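Local coordinates for protein glycinin A3B4 subunit (Glycine max, PDB 2D5F) that probably serves as a seed storage reserve, an 11S globulin built of two cupin domains and packed in a six-chain assembly, at residues 218-221 and 222-225; 332-335 and 336-339; 378-381 and 382-385. All blocks are in the same frame, centred on the assembly; numbering follows the deposited sequence.

Contact 1 of 3, residues 218-221 and 222-225; sequences NTNE and DTAE
Asn220 occupies the N-cap position of helix 221-226 and meets the first turn through Asp222, Thr223 and Ala224, a worked example of how one helix can begin almost where another has ended. The preceding helix 210-216 closes in a Schellman motif whose C-prime residue is Asn218 with its positive phi of 50°, and Thr219 N reaches back to Ala214 O. Two residues later the new helix is under way. Ala224 N donates to Asn220 O at 3.0 Å, and Glu225 N follows with a bond to Glu221 O at 2.9 Å, the i to i+4 bonds of the first helical turn. Side chains fill in around this frame. The Asn220 CG sits between its own backbone N and carbonyl carbon (chi1 48°), which brings the amide up against the start of the helix: its CG lies 3.4 Å from Thr223 OG1, and the two side chains cross at about a right angle. The same amide lies side by side with the Asp222 carboxylate, pointing the same way, its plane only 15° from that of the carboxylate. One step back, Thr219 crosses Thr223 at a slant. Its OG1 presses on Thr223 CB at 3.1 Å, while Thr219 CG2 approaches Ala224 CB at 4.2 Å. Ala224 also packs on Leu213 and Ala214 of helix 210-216, and Glu221 forms a salt bridge with Lys210, so the second helix is held against the first. Across the subunit boundary Gln477 of the second subunit makes a weak hydrogen bond to Thr223 OG1. The whole is a helix-loop-helix unit, as in the extended helical arms by which 11S and 7S globulins pack against neighbouring subunits.

Contact 2 of 3, residues 332-335 and 336-339; sequences HENI and ARPS
Arg337 folds back over Asn334 so that almost the whole arginine side chain runs along the asparagine amide. Its CB starts 3.9 Å from Asn334 CG, and Arg337 CG comes closer to that same carbon, at 3.7 Å. CD merely passes by, but there the chain bends (chi3 -61°) and returns the charged end over the amide. NE is 4.0 Å from Asn334 CG; beyond it Arg337 CZ settles 3.7 Å from the same atom, which lies over the centre of the guanidinium face. The two flat groups are stacked, their planes 10° apart. Asn334 ends strand 332-334, an outermost strand of the N-terminal cupin sheet, whose neighbour is strand 121-125; beyond Arg337 the chain enters the C-terminal cupin through strand 343-345. The stack therefore sits on the passage between the two β-barrels. At the tip Arg337 NH2 rests 3.6 Å from Asn334 CB, while Arg337 NH1 is 3.7 Å from Asn334 CG. NH2 also comes close to the like-charged Arg340, whose own salt bridge to Glu333 probably eases that approach. On the backbone, a water donates both to Ile335 O and to Arg337 O, at 2.7 Å in each case, and so spans the bend. Ile335 turns its side chain the other way, onto Val122, Leu354 and Tyr371, and Ala336 O accepts from Arg350.

Contact 3 of 3, residues 378-381 and 382-385; sequences GIYS and PHWN
Tyr380 and His383 lay their rings face to face in an offset stack, with centroids 3.6 Å apart and planes inclined by just 9°. Although the side chains as wholes cross at about a right angle, each ring offers an atom to the middle of the other: His383 CE1 stands over the centre of the phenol ring, and Tyr380 CE1 over that of the imidazole, the latter 3.3 Å from His383 ND1. Tyr380 CG lies anti to the backbone N, whereas His383 CG is tucked between backbone N and carbonyl carbon (chi1 58°), and the chain turns a corner at Pro382 that brings the two together. The imidazole is gripped at its edge as well as over a face. His383 ND1 donates to Ser381 O at 2.8 Å, nearly straight at 162°, with the oxygen close to the ring plane and the donor somewhat tilted from the carbonyl plane. Ser381 OG turns elsewhere, to Pro489 O and to a water that donates to Pro382 O. A serine in place of Tyr380 would probably strip the cover from one face of the imidazole and let it rock about its remaining hydrogen bond. The buried pair lies in the C-terminal cupin barrel, and the His383 side chain is about 3 Å from a bound magnesium ion. The sequence His-Trp-Asn at 383-385 probably corresponds to the HxH signature of metal-binding cupins, with an asparagine in the second place. Because ND1 gives its N-H to a carbonyl, NE2 probably keeps a lone pair, and stack and bond together fix where it points.

How the contacts relate
All three contacts are local, each closing a short bend rather than a long loop, and along the chain they follow in series without nesting or crossing. Contact 1, between strands 163-164 and 237-239, joins helix 210-216 to helix 221-226 far from the centre of the chain, where a second subunit packs against it. A long, partly unmodelled passage leads to contact 2, where the chain passes from the N-terminal sheet toward the C-terminal one, about 45 Å from contact 1 between centres. Contact 3 lies further on, at a corner of strand 379-385 inside the second barrel, with nearest atoms about 12 Å from contact 2. Contacts 1 and 3 lie on opposite sides of the chain's centre.

Contact 1 of 3, residues 218-221 and 222-225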
loop_
_atom_site.group_PDB
_atom_site.type_symbol
_atom_site.label_atom_id
_atom_site.label_comp_id
_atom_site.label_asym_id
_atom_site.label_seq_id
_atom_site.Cartn_x
_atom_site.Cartn_y
_atom_site.Cartn_z
ATOM N N ASN B 218 -12.054 1.773 -40.972
ATOM C CA ASN B 218 -13.154 1.218 -41.760
ATOM C C ASN B 218 -14.092 2.320 -42.236
ATOM O O ASN B 218 -15.302 2.259 -42.027
ATOM C CB ASN B 218 -13.940 0.195 -40.933
ATOM C CG ASN B 218 -15.106 -0.413 -41.702
ATOM O OD1 ASN B 218 -14.941 -0.914 -42.818
ATOM N ND2 ASN B 218 -16.293 -0.378 -41.103
ATOM N N THR B 219 -13.522 3.329 -42.879
ATOM C CA THR B 219 -14.297 4.449 -43.383
ATOM C C THR B 219 -13.879 4.726 -44.824
ATOM O O THR B 219 -12.993 4.058 -45.354
ATOM C CB THR B 219 -14.042 5.703 -42.526
ATOM O OG1 THR B 219 -14.898 6.762 -42.960
ATOM C CG2 THR B 219 -12.591 6.148 -42.652
ATOM N N ASN B 220 -14.522 5.699 -45.463
ATOM C CA ASN B 220 -14.176 6.053 -46.837
ATOM C C ASN B 220 -13.007 7.036 -46.810
ATOM O O ASN B 220 -12.762 7.679 -45.788
ATOM C CB ASN B 220 -15.377 6.679 -47.549
ATOM C CG ASN B 220 -16.036 7.763 -46.729
ATOM O OD1 ASN B 220 -16.659 7.487 -45.700
ATOM N ND2 ASN B 220 -15.896 9.009 -47.172
ATOM N N GLU B 221 -12.289 7.157 -47.923
ATOM C CA GLU B 221 -11.140 8.058 -47.985
ATOM C C GLU B 221 -11.504 9.530 -47.864
ATOM O O GLU B 221 -10.652 10.359 -47.547
ATOM C CB GLU B 221 -10.341 7.818 -49.267
ATOM C CG GLU B 221 -9.793 6.408 -49.361
ATOM C CD GLU B 221 -8.550 6.315 -50.215
ATOM O OE1 GLU B 221 -8.046 5.188 -50.401
ATOM O OE2 GLU B 221 -8.070 7.365 -50.696
ATOM N N ASP B 222 -12.764 9.859 -48.118
ATOM C CA ASP B 222 -13.204 11.242 -47.992
ATOM C C ASP B 222 -13.180 11.604 -46.510
ATOM O O ASP B 222 -12.634 12.636 -46.118
ATOM C CB ASP B 222 -14.624 11.415 -48.530
ATOM C CG ASP B 222 -15.197 12.785 -48.212
ATOM O OD1 ASP B 222 -14.710 13.784 -48.789
ATOM O OD2 ASP B 222 -16.126 12.863 -47.374
ATOM N N THR B 223 -13.783 10.742 -45.694
ATOM C CA THR B 223 -13.826 10.950 -44.252
ATOM C C THR B 223 -12.400 10.931 -43.702
ATOM O O THR B 223 -12.022 11.784 -42.901
ATOM C CB THR B 223 -14.647 9.844 -43.551
ATOM O OG1 THR B 223 -15.999 9.881 -44.022
ATOM C CG2 THR B 223 -14.640 10.039 -42.038
ATOM N N ALA B 224 -11.611 9.961 -44.156
ATOM C CA ALA B 224 -10.230 9.814 -43.710
ATOM C C ALA B 224 -9.376 11.039 -44.020
ATOM O O ALA B 224 -8.517 11.414 -43.221
ATOM C CB ALA B 224 -9.608 8.566 -44.330
ATOM N N GLU B 225 -9.597 11.662 -45.176
ATOM C CA GLU B 225 -8.822 12.846 -45.525
ATOM C C GLU B 225 -9.153 13.979 -44.559
ATOM O O GLU B 225 -8.265 14.711 -44.127
ATOM C CB GLU B 225 -9.106 13.295 -46.966
ATOM C CG GLU B 225 -8.427 14.618 -47.340
ATOM C CD GLU B 225 -6.914 14.507 -47.524
ATOM O OE1 GLU B 225 -6.245 13.831 -46.713
ATOM O OE2 GLU B 225 -6.387 15.116 -48.481
#

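Contact 2 of 3, residues 332-335 and 336-339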
loop_
_atom_site.group_PDB
_atom_site.type_symbol
_atom_site.label_atom_id
_atom_site.label_comp_id
_atom_site.label_asym_id
_atom_site.label_seq_id
_atom_site.Cartn_x
_atom_site.Cartn_y
_atom_site.Cartn_z
ATOM N N HIS B 332 -11.513 17.106 -10.902
ATOM C CA HIS B 332 -11.730 18.530 -10.737
ATOM C C HIS B 332 -12.274 18.808 -9.345
ATOM O O HIS B 332 -13.010 18.000 -8.773
ATOM C CB HIS B 332 -12.662 19.053 -11.840
ATOM C CG HIS B 332 -14.025 19.438 -11.363
ATOM N ND1 HIS B 332 -14.483 20.736 -11.410
ATOM C CD2 HIS B 332 -15.023 18.702 -10.822
ATOM C CE1 HIS B 332 -15.706 20.785 -10.915
ATOM N NE2 HIS B 332 -16.057 19.565 -10.550
ATOM N N GLU B 333 -11.885 19.952 -8.797
ATOM C CA GLU B 333 -12.292 20.346 -7.463
ATOM C C GLU B 333 -12.202 21.864 -7.350
ATOM O O GLU B 333 -11.283 22.473 -7.899
ATOM C CB GLU B 333 -11.340 19.717 -6.439
ATOM C CG GLU B 333 -11.817 19.767 -5.000
ATOM C CD GLU B 333 -12.965 18.806 -4.751
ATOM O OE1 GLU B 333 -12.840 17.630 -5.153
ATOM O OE2 GLU B 333 -13.983 19.218 -4.157
ATOM N N ASN B 334 -13.146 22.481 -6.648
ATOM C CA ASN B 334 -13.068 23.921 -6.468
ATOM C C ASN B 334 -11.985 24.155 -5.428
ATOM O O ASN B 334 -11.883 23.398 -4.464
ATOM C CB ASN B 334 -14.368 24.508 -5.934
ATOM C CG ASN B 334 -14.255 26.002 -5.689
ATOM O OD1 ASN B 334 -14.378 26.806 -6.619
ATOM N ND2 ASN B 334 -13.982 26.381 -4.442
ATOM N N ILE B 335 -11.168 25.184 -5.618
ATOM C CA ILE B 335 -10.120 25.471 -4.640
ATOM C C ILE B 335 -10.216 26.886 -4.076
ATOM O O ILE B 335 -9.776 27.138 -2.957
ATOM C CB ILE B 335 -8.701 25.302 -5.250
ATOM C CG1 ILE B 335 -7.642 25.359 -4.141
ATOM C CG2 ILE B 335 -8.429 26.414 -6.264
ATOM C CD1 ILE B 335 -6.207 25.181 -4.635
ATOM N N ALA B 336 -10.804 27.799 -4.846
ATOM C CA ALA B 336 -10.887 29.199 -4.449
ATOM C C ALA B 336 -12.061 29.693 -3.610
ATOM O O ALA B 336 -11.955 30.759 -3.007
ATOM C CB ALA B 336 -10.744 30.080 -5.687
ATOM N N ARG B 337 -13.170 28.954 -3.561
ATOM C CA ARG B 337 -14.320 29.394 -2.767
ATOM C C ARG B 337 -13.932 29.670 -1.320
ATOM O O ARG B 337 -13.302 28.842 -0.667
ATOM C CB ARG B 337 -15.445 28.353 -2.776
ATOM C CG ARG B 337 -16.400 28.450 -3.951
ATOM C CD ARG B 337 -17.699 27.712 -3.638
ATOM N NE ARG B 337 -17.473 26.293 -3.383
ATOM C CZ ARG B 337 -17.573 25.338 -4.306
ATOM N NH1 ARG B 337 -17.905 25.647 -5.555
ATOM N NH2 ARG B 337 -17.328 24.074 -3.981
ATOM N N PRO B 338 -14.335 30.834 -0.792
ATOM C CA PRO B 338 -14.042 31.252 0.582
ATOM C C PRO B 338 -14.299 30.177 1.634
ATOM O O PRO B 338 -13.480 29.967 2.520
ATOM C CB PRO B 338 -14.960 32.460 0.775
ATOM C CG PRO B 338 -15.032 33.044 -0.598
ATOM C CD PRO B 338 -15.217 31.812 -1.457
ATOM N N SER B 339 -15.437 29.499 1.525
ATOM C CA SER B 339 -15.823 28.469 2.489
ATOM C C SER B 339 -14.918 27.233 2.542
ATOM O O SER B 339 -15.024 26.431 3.469
ATOM C CB SER B 339 -17.270 28.033 2.234
ATOM O OG SER B 339 -17.406 27.360 0.996
HETATM O O HOH W 1 -10.653 28.595 -0.825
#

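Contact 3 of 3, residues 378-381 and 382-385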
loop_
_atom_site.group_PDB
_atom_site.type_symbol
_atom_site.label_atom_id
_atom_site.label_comp_id
_atom_site.label_asym_id
_atom_site.label_seq_id
_atom_site.Cartn_x
_atom_site.Cartn_y
_atom_site.Cartn_z
ATOM N N GLY B 378 -2.449 42.203 4.813
ATOM C CA GLY B 378 -2.427 40.871 5.393
ATOM C C GLY B 378 -1.105 40.187 5.117
ATOM O O GLY B 378 -0.584 40.248 4.001
ATOM N N ILE B 379 -0.562 39.522 6.127
ATOM C CA ILE B 379 0.721 38.850 5.976
ATOM C C ILE B 379 0.695 37.330 6.120
ATOM O O ILE B 379 0.033 36.783 7.002
ATOM C CB ILE B 379 1.742 39.380 7.005
ATOM C CG1 ILE B 379 2.068 40.848 6.723
ATOM C CG2 ILE B 379 3.008 38.528 6.970
ATOM C CD1 ILE B 379 3.003 41.468 7.744
ATOM N N TYR B 380 1.420 36.662 5.228
ATOM C CA TYR B 380 1.576 35.212 5.279
ATOM C C TYR B 380 3.035 35.133 5.747
ATOM O O TYR B 380 3.963 35.211 4.938
ATOM C CB TYR B 380 1.429 34.595 3.885
ATOM C CG TYR B 380 1.360 33.079 3.869
ATOM C CD1 TYR B 380 1.852 32.318 4.934
ATOM C CD2 TYR B 380 0.843 32.402 2.762
ATOM C CE1 TYR B 380 1.831 30.921 4.894
ATOM C CE2 TYR B 380 0.822 31.020 2.709
ATOM C CZ TYR B 380 1.319 30.282 3.777
ATOM O OH TYR B 380 1.299 28.905 3.718
ATOM N N SER B 381 3.223 35.016 7.059
ATOM C CA SER B 381 4.558 34.991 7.656
ATOM C C SER B 381 5.543 34.005 7.032
ATOM O O SER B 381 5.146 33.033 6.391
ATOM C CB SER B 381 4.446 34.746 9.165
ATOM O OG SER B 381 3.678 33.596 9.451
ATOM N N PRO B 382 6.854 34.256 7.210
ATOM C CA PRO B 382 7.912 33.400 6.668
ATOM C C PRO B 382 7.642 31.910 6.857
ATOM O O PRO B 382 7.484 31.423 7.978
ATOM C CB PRO B 382 9.153 33.879 7.418
ATOM C CG PRO B 382 8.889 35.346 7.545
ATOM C CD PRO B 382 7.437 35.378 7.969
ATOM N N HIS B 383 7.587 31.198 5.736
ATOM C CA HIS B 383 7.337 29.765 5.725
ATOM C C HIS B 383 8.107 29.157 4.560
ATOM O O HIS B 383 8.607 29.880 3.697
ATOM C CB HIS B 383 5.837 29.493 5.543
ATOM C CG HIS B 383 5.257 30.086 4.292
ATOM N ND1 HIS B 383 4.993 31.433 4.155
ATOM C CD2 HIS B 383 4.883 29.511 3.122
ATOM C CE1 HIS B 383 4.479 31.661 2.959
ATOM N NE2 HIS B 383 4.402 30.512 2.311
ATOM N N TRP B 384 8.216 27.831 4.547
ATOM C CA TRP B 384 8.888 27.132 3.457
ATOM C C TRP B 384 8.219 25.785 3.219
ATOM O O TRP B 384 7.471 25.287 4.061
ATOM C CB TRP B 384 10.374 26.938 3.766
ATOM C CG TRP B 384 10.669 25.842 4.750
ATOM C CD1 TRP B 384 10.886 24.524 4.471
ATOM C CD2 TRP B 384 10.788 25.976 6.171
ATOM N NE1 TRP B 384 11.138 23.829 5.630
ATOM C CE2 TRP B 384 11.082 24.696 6.688
ATOM C CE3 TRP B 384 10.674 27.054 7.058
ATOM C CZ2 TRP B 384 11.263 24.462 8.057
ATOM C CZ3 TRP B 384 10.853 26.821 8.419
ATOM C CH2 TRP B 384 11.144 25.535 8.903
ATOM N N ASN B 385 8.476 25.205 2.055
ATOM C CA ASN B 385 7.911 23.918 1.721
ATOM C C ASN B 385 9.007 22.890 1.930
ATOM O O ASN B 385 10.092 22.998 1.365
ATOM C CB ASN B 385 7.412 23.926 0.275
ATOM C CG ASN B 385 6.275 24.915 0.065
ATOM O OD1 ASN B 385 6.402 25.881 -0.692
ATOM N ND2 ASN B 385 5.163 24.685 0.746
HETATM O O HOH W 2 6.107 32.446 10.305
#